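Local coordinates for ferric vibriobactin ABC transporter, periplasmic ferric vibriobactin-binding protein (PDB 3R5T), which binds the iron-loaded siderophore vibriobactin in the periplasm of Vibrio cholerae and probably delivers it to an ABC transporter for uptake, at residues Thr36-Ala39 and Pro43-Ala46. Numbering follows the deposited sequence.
Sequences TLLA and PVIA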
loop_
_atom_site.group_PDB
_atom_site.type_symbol
_atom_site.label_atom_id
_atom_site.label_comp_id
_atom_site.label_asym_id
_atom_site.label_seq_id
_atom_site.Cartn_x
_atom_site.Cartn_y
_atom_site.Cartn_z
ATOM N N THR A 36 0.519 7.020 -4.371
ATOM C CA THR A 36 -0.116 6.754 -5.650
ATOM C C THR A 36 -0.383 8.039 -6.427
ATOM O O THR A 36 -0.267 8.061 -7.661
ATOM C CB THR A 36 -1.348 5.848 -5.460
ATOM O OG1 THR A 36 -0.887 4.576 -4.976
ATOM C CG2 THR A 36 -2.085 5.630 -6.788
ATOM N N LEU A 37 -0.698 9.119 -5.714
ATOM C CA LEU A 37 -0.778 10.423 -6.368
ATOM C C LEU A 37 0.568 10.753 -7.031
ATOM O O LEU A 37 0.618 11.185 -8.192
ATOM C CB LEU A 37 -1.201 11.526 -5.390
ATOM C CG LEU A 37 -2.665 11.445 -4.944
ATOM C CD1 LEU A 37 -2.880 12.270 -3.701
ATOM C CD2 LEU A 37 -3.607 11.906 -6.033
ATOM N N LEU A 38 1.664 10.545 -6.309
ATOM C CA LEU A 38 2.985 10.764 -6.911
ATOM C C LEU A 38 3.264 9.829 -8.102
ATOM O O LEU A 38 3.885 10.233 -9.096
ATOM C CB LEU A 38 4.072 10.620 -5.837
ATOM C CG LEU A 38 4.050 11.711 -4.758
ATOM C CD1 LEU A 38 4.901 11.332 -3.561
ATOM C CD2 LEU A 38 4.486 13.052 -5.334
ATOM N N ALA A 39 2.792 8.590 -7.992
ATOM C CA ALA A 39 3.011 7.577 -9.015
ATOM C C ALA A 39 2.457 8.006 -10.372
ATOM O O ALA A 39 3.072 7.746 -11.399
ATOM C CB ALA A 39 2.367 6.254 -8.575
ATOM N N PRO A 43 -0.775 16.536 -9.417
ATOM C CA PRO A 43 -0.256 17.753 -8.780
ATOM C C PRO A 43 -0.647 17.832 -7.315
ATOM O O PRO A 43 -1.419 18.700 -6.889
ATOM C CB PRO A 43 -0.909 18.870 -9.589
ATOM C CG PRO A 43 -2.174 18.246 -10.142
ATOM C CD PRO A 43 -1.845 16.821 -10.393
ATOM N N VAL A 44 -0.118 16.887 -6.541
ATOM C CA VAL A 44 -0.319 16.889 -5.099
ATOM C C VAL A 44 0.656 17.885 -4.485
ATOM O O VAL A 44 1.867 17.823 -4.701
ATOM C CB VAL A 44 -0.218 15.464 -4.456
ATOM C CG1 VAL A 44 1.085 14.763 -4.847
ATOM C CG2 VAL A 44 -0.395 15.563 -2.935
ATOM N N ILE A 45 0.106 18.840 -3.765
ATOM C CA ILE A 45 0.923 19.958 -3.310
ATOM C C ILE A 45 1.178 19.943 -1.797
ATOM O O ILE A 45 1.985 20.721 -1.291
ATOM C CB ILE A 45 0.383 21.326 -3.846
ATOM C CG1 ILE A 45 -1.103 21.490 -3.531
ATOM C CG2 ILE A 45 0.597 21.416 -5.349
ATOM C CD1 ILE A 45 -1.414 21.798 -2.081
ATOM N N ALA A 46 0.535 19.008 -1.101
ATOM C CA ALA A 46 0.672 18.907 0.345
ATOM C C ALA A 46 0.098 17.573 0.772
ATOM O O ALA A 46 -0.824 17.061 0.138
ATOM C CB ALA A 46 -0.059 20.064 1.047
#
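Val44 packs against Leu37 and Leu38 in a small, buried and wholly apolar contact between the last turn of helix 31-39 and the start of strand 44-49. They are the helix and second strand of the beta-alpha-beta unit strand 26-28, helix 31-39, strand 44-49, whose strands are neighbours in the parallel five-stranded sheet of one lobe of this periplasmic binding protein. Backbone hydrogen bonds of Pro43 and Ile45 with Ile26 hold the second strand parallel to the first, and Val44 directs its side chain at the helix that crosses over them. The backbones of the two segments come nearest at Leu37 and Val44, whose CA atoms are 6.6 Å apart. No hydrogen bond links the two segments, and 131 Å² of surface is buried between them. Each leucine meets the valine at about a right angle. The CG1 methyl of Val44, placed between its backbone N and carbonyl carbon (chi1 53°), reaches both: it lies 4.0 Å from Leu37 CB and touches a terminal methyl of Leu38. The two leucines that receive Val44 are themselves packed against other helices, Leu37 on Leu130 of helix 123-134 and Leu38 on Phe273 of helix 272-286. The bound ferric vibriobactin is remote, about 14 Å from the Leu37 side chain, and the contact is buried apolar packing of the helix on the sheet. Its shortest approach is 3.8 Å, from Leu38 CD2 to Val44 CG1.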